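Local coordinates for DNA mismatch repair protein MutS (Thermus aquaticus, PDB 1EWQ) that takes part in DNA mismatch repair, binding mismatched DNA, probably to recognise the mismatch, and having a weak ATPase activity, at residues Gln19-Glu22 with Leu23-Tyr27; Gly556-Pro559 with Val560-Arg563. All coordinates share one frame; numbering follows the deposited sequence.

Contact 1 (Gln19-Glu22 with Leu23-Tyr27)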
loop_
_atom_site.group_PDB
_atom_site.type_symbol
_atom_site.label_atom_id
_atom_site.label_comp_id
_atom_site.label_asym_id
_atom_site.label_seq_id
_atom_site.Cartn_x
_atom_site.Cartn_y
_atom_site.Cartn_z
ATOM N N GLN C 19 -10.275 34.552 -12.023
ATOM C CA GLN C 19 -11.431 33.686 -12.185
ATOM C C GLN C 19 -11.138 32.380 -11.451
ATOM O O GLN C 19 -12.023 31.794 -10.827
ATOM C CB GLN C 19 -11.662 33.426 -13.677
ATOM C CG GLN C 19 -12.830 32.519 -14.001
ATOM C CD GLN C 19 -13.008 32.319 -15.491
ATOM O OE1 GLN C 19 -12.092 31.875 -16.181
ATOM N NE2 GLN C 19 -14.193 32.650 -15.996
ATOM N N TYR C 20 -9.881 31.947 -11.518
ATOM C CA TYR C 20 -9.417 30.716 -10.877
ATOM C C TYR C 20 -9.408 30.799 -9.348
ATOM O O TYR C 20 -10.030 29.983 -8.662
ATOM C CB TYR C 20 -8.004 30.386 -11.373
ATOM C CG TYR C 20 -7.248 29.393 -10.513
ATOM C CD1 TYR C 20 -7.614 28.048 -10.475
ATOM C CD2 TYR C 20 -6.175 29.805 -9.729
ATOM C CE1 TYR C 20 -6.925 27.135 -9.675
ATOM C CE2 TYR C 20 -5.479 28.901 -8.926
ATOM C CZ TYR C 20 -5.860 27.570 -8.905
ATOM O OH TYR C 20 -5.174 26.679 -8.114
ATOM N N VAL C 21 -8.679 31.783 -8.831
ATOM C CA VAL C 21 -8.546 31.998 -7.397
ATOM C C VAL C 21 -9.885 32.239 -6.705
ATOM O O VAL C 21 -10.075 31.837 -5.559
ATOM C CB VAL C 21 -7.587 33.188 -7.118
ATOM C CG1 VAL C 21 -7.673 33.616 -5.658
ATOM C CG2 VAL C 21 -6.156 32.786 -7.459
ATOM N N GLU C 22 -10.810 32.885 -7.407
ATOM C CA GLU C 22 -12.132 33.180 -6.860
ATOM C C GLU C 22 -12.884 31.892 -6.538
ATOM O O GLU C 22 -13.420 31.733 -5.440
ATOM C CB GLU C 22 -12.951 33.994 -7.863
ATOM C CG GLU C 22 -13.994 34.888 -7.228
ATOM C CD GLU C 22 -13.383 36.126 -6.599
ATOM O OE1 GLU C 22 -12.777 36.932 -7.346
ATOM O OE2 GLU C 22 -13.502 36.293 -5.361
ATOM N N LEU C 23 -12.923 30.979 -7.506
ATOM C CA LEU C 23 -13.602 29.699 -7.333
ATOM C C LEU C 23 -12.893 28.853 -6.282
ATOM O O LEU C 23 -13.532 28.287 -5.393
ATOM C CB LEU C 23 -13.639 28.932 -8.660
ATOM C CG LEU C 23 -14.405 29.567 -9.822
ATOM C CD1 LEU C 23 -14.157 28.778 -11.097
ATOM C CD2 LEU C 23 -15.886 29.608 -9.495
ATOM N N ARG C 24 -11.571 28.784 -6.388
ATOM C CA ARG C 24 -10.757 28.003 -5.467
ATOM C C ARG C 24 -11.120 28.230 -4.007
ATOM O O ARG C 24 -11.462 27.289 -3.292
ATOM C CB ARG C 24 -9.277 28.325 -5.675
ATOM C CG ARG C 24 -8.334 27.499 -4.824
ATOM C CD ARG C 24 -7.000 28.200 -4.690
ATOM N NE ARG C 24 -7.181 29.530 -4.113
ATOM C CZ ARG C 24 -6.208 30.416 -3.924
ATOM N NH1 ARG C 24 -4.957 30.128 -4.266
ATOM N NH2 ARG C 24 -6.489 31.599 -3.388
ATOM N N ASP C 25 -11.039 29.481 -3.566
ATOM C CA ASP C 25 -11.343 29.827 -2.179
ATOM C C ASP C 25 -12.748 29.426 -1.742
ATOM O O ASP C 25 -13.009 29.270 -0.554
ATOM C CB ASP C 25 -11.134 31.326 -1.951
ATOM C CG ASP C 25 -9.673 31.732 -2.059
ATOM O OD1 ASP C 25 -8.834 31.137 -1.347
ATOM O OD2 ASP C 25 -9.362 32.646 -2.852
ATOM N N GLN C 26 -13.647 29.261 -2.706
ATOM C CA GLN C 26 -15.011 28.852 -2.405
ATOM C C GLN C 26 -15.085 27.402 -1.931
ATOM O O GLN C 26 -16.057 27.014 -1.293
ATOM C CB GLN C 26 -15.900 29.026 -3.639
ATOM C CG GLN C 26 -16.264 30.462 -3.933
ATOM C CD GLN C 26 -17.024 30.612 -5.234
ATOM O OE1 GLN C 26 -17.930 29.831 -5.532
ATOM N NE2 GLN C 26 -16.670 31.629 -6.014
ATOM N N TYR C 27 -14.068 26.602 -2.250
ATOM C CA TYR C 27 -14.046 25.197 -1.836
ATOM C C TYR C 27 -12.709 24.812 -1.197
ATOM O O TYR C 27 -11.964 23.986 -1.722
ATOM C CB TYR C 27 -14.336 24.288 -3.031
ATOM C CG TYR C 27 -15.647 24.595 -3.714
ATOM C CD1 TYR C 27 -15.725 25.563 -4.715
ATOM C CD2 TYR C 27 -16.818 23.930 -3.348
ATOM C CE1 TYR C 27 -16.934 25.857 -5.333
ATOM C CE2 TYR C 27 -18.029 24.218 -3.956
ATOM C CZ TYR C 27 -18.081 25.180 -4.947
ATOM O OH TYR C 27 -19.282 25.463 -5.557
#
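R24 runs alongside V21, three residues earlier in the helix, and brings its guanidinium against that valine. NH2 comes within 3.3 Å of V21 CG1, while V21 CB and CG2 sit over one face of the flat group. Although CG leaves anti to the backbone N (chi1 -176°), the chain bends at chi3, and this turns the guanidinium toward D25. There NH2 meets D25 OD2 at 3.1 Å in a salt bridge, with OD2 close to the guanidinium plane, and NH2 on the syn side of OD2 but 29° out of the carboxylate plane. The same OD2 lies 2.9 Å from V21 O, which already accepts D25 N at 3.2 Å in a nearly straight bond (178°); the arginine's charge is likely to ease this meeting of two acceptors. NE of R24 is buried here and has no partner in the model.

Both segments lie on helix 15-26 of MutS domain I, whose mixed sheet supplies strand 31-36 as a neighbour. Y20 reaches F43 through its OH, and both Y20 and R24 touch D46 of helix 44-54. With R24 cut back, an alanine here would probably leave D25 without its charged mate beside V21 O and the V21 methyls without the flat group against them.

On another side of the helix, L23 sets CG 3.4 Å from Q19 O, and its side chain also touches L32 and F34. E22 contributes chiefly through its backbone: its carbonyl O receives a weak bond from Q26 NE2 at 3.3 Å. The backbone bond from R24 N to Y20 O measures 3.0 Å.

Contact 2 (Gly556-Pro559 with Val560-Arg563)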
loop_
_atom_site.group_PDB
_atom_site.type_symbol
_atom_site.label_atom_id
_atom_site.label_comp_id
_atom_site.label_asym_id
_atom_site.label_seq_id
_atom_site.Cartn_x
_atom_site.Cartn_y
_atom_site.Cartn_z
ATOM N N GLY C 556 -21.960 -30.835 8.977
ATOM C CA GLY C 556 -21.790 -29.455 8.570
ATOM C C GLY C 556 -20.321 -29.148 8.338
ATOM O O GLY C 556 -19.447 -29.833 8.870
ATOM N N ARG C 557 -20.044 -28.121 7.538
ATOM C CA ARG C 557 -18.675 -27.735 7.245
ATOM C C ARG C 557 -18.571 -26.219 7.098
ATOM O O ARG C 557 -19.551 -25.548 6.757
ATOM C CB ARG C 557 -18.201 -28.373 5.942
ATOM C CG ARG C 557 -19.007 -29.565 5.473
ATOM C CD ARG C 557 -19.091 -29.519 3.975
ATOM N NE ARG C 557 -20.416 -29.848 3.495
ATOM C CZ ARG C 557 -20.901 -29.457 2.324
ATOM N NH1 ARG C 557 -20.175 -28.711 1.508
ATOM N NH2 ARG C 557 -22.108 -29.839 1.965
ATOM N N HIS C 558 -17.379 -25.686 7.354
ATOM C CA HIS C 558 -17.145 -24.257 7.223
ATOM C C HIS C 558 -17.142 -24.000 5.714
ATOM O O HIS C 558 -16.271 -24.490 4.998
ATOM C CB HIS C 558 -15.795 -23.880 7.839
ATOM C CG HIS C 558 -15.579 -22.401 7.955
ATOM N ND1 HIS C 558 -15.572 -21.561 6.860
ATOM C CD2 HIS C 558 -15.354 -21.613 9.035
ATOM C CE1 HIS C 558 -15.345 -20.321 7.261
ATOM N NE2 HIS C 558 -15.209 -20.325 8.574
ATOM N N PRO C 559 -18.121 -23.229 5.213
ATOM C CA PRO C 559 -18.239 -22.919 3.783
ATOM C C PRO C 559 -17.026 -22.257 3.135
ATOM O O PRO C 559 -16.858 -22.328 1.920
ATOM C CB PRO C 559 -19.484 -22.036 3.723
ATOM C CG PRO C 559 -19.462 -21.335 5.068
ATOM C CD PRO C 559 -19.116 -22.476 6.000
ATOM N N VAL C 560 -16.177 -21.620 3.938
ATOM C CA VAL C 560 -15.004 -20.952 3.392
ATOM C C VAL C 560 -13.741 -21.801 3.489
ATOM O O VAL C 560 -13.004 -21.934 2.516
ATOM C CB VAL C 560 -14.767 -19.597 4.084
ATOM C CG1 VAL C 560 -13.536 -18.933 3.496
ATOM C CG2 VAL C 560 -15.991 -18.705 3.904
ATOM N N VAL C 561 -13.500 -22.376 4.663
ATOM C CA VAL C 561 -12.334 -23.223 4.881
ATOM C C VAL C 561 -12.336 -24.413 3.924
ATOM O O VAL C 561 -11.323 -24.709 3.299
ATOM C CB VAL C 561 -12.291 -23.756 6.332
ATOM C CG1 VAL C 561 -11.172 -24.777 6.489
ATOM C CG2 VAL C 561 -12.103 -22.601 7.298
ATOM N N GLU C 562 -13.469 -25.097 3.806
ATOM C CA GLU C 562 -13.552 -26.253 2.919
ATOM C C GLU C 562 -13.236 -25.882 1.474
ATOM O O GLU C 562 -12.953 -26.752 0.656
ATOM C CB GLU C 562 -14.945 -26.887 2.975
ATOM C CG GLU C 562 -16.051 -26.072 2.302
ATOM C CD GLU C 562 -17.338 -26.876 2.132
ATOM O OE1 GLU C 562 -18.351 -26.322 1.639
ATOM O OE2 GLU C 562 -17.328 -28.073 2.496
ATOM N N ARG C 563 -13.283 -24.590 1.166
ATOM C CA ARG C 563 -13.016 -24.111 -0.187
ATOM C C ARG C 563 -11.525 -24.211 -0.575
ATOM O O ARG C 563 -11.195 -24.263 -1.762
ATOM C CB ARG C 563 -13.500 -22.662 -0.309
ATOM C CG ARG C 563 -14.283 -22.312 -1.571
ATOM C CD ARG C 563 -15.487 -23.206 -1.764
ATOM N NE ARG C 563 -15.112 -24.466 -2.402
ATOM C CZ ARG C 563 -15.636 -25.646 -2.089
ATOM N NH1 ARG C 563 -16.561 -25.733 -1.141
ATOM N NH2 ARG C 563 -15.232 -26.740 -2.716
HETATM O O HOH W 1 -18.253 -23.778 0.380
#
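The first part of the loop joining the antiparallel strands 551-556 and 570-574 is bound together chiefly by H558 and E562. H558 carries its ring anti to the backbone N (chi1 -170°), which brings ND1 back to the chain, where it accepts a bond from V560 N at 3.0 Å, almost in the ring plane. V561 crosses the ring roughly at right angles and lays CG2 over one face as a CH-pi contact, 3.6 Å from the ring centroid. Farther on, E562 N reaches H558 O at 3.1 Å.

The turn leans on the nucleotide-binding part of the protein: H558 also touches T591, Q595 and L598 of helix 589-603, and its side chain is about 8 Å from that of S590, a predicted ATP-binding residue. P559 and V560 meet helix 272-276 through L272 and V275.

E562 then sends its carboxylate across to R557. OE1 forms a salt bridge with R557 NH1 at 3.0 Å, near the guanidinium plane, although the hydrogen bond itself is weak. R557 is held further by the carbonyls of Y540 and G541. OE1 also makes a salt bridge with R563 NH1 at 3.4 Å, so the three residues form a salt-bridge network with one carboxylate between two arginines, and a water donates to OE1 at 2.8 Å while also linking P559 O and R563 NH1.

How the contacts relate
Contact 1 comes first along the chain, within helix 15-26, and contact 2 follows more than five hundred residues later, in the loop between strands 551-556 and 570-574. Their centres are 56 Å apart, on opposite sides of the chain's centre, and the nearest atoms stay about 43 Å from each other. They share no sheet: the first neighbours the mixed sheet of domain I, the second lies in a loop joining two neighbouring strands of another mixed sheet and touches helix 589-603, which starts in the predicted ATP site. Nearest-atom distances to the bound DNA, about 5 Å and about 41 Å, place them in different parts of the molecule, consistent with a protein that separates mismatch binding from that site.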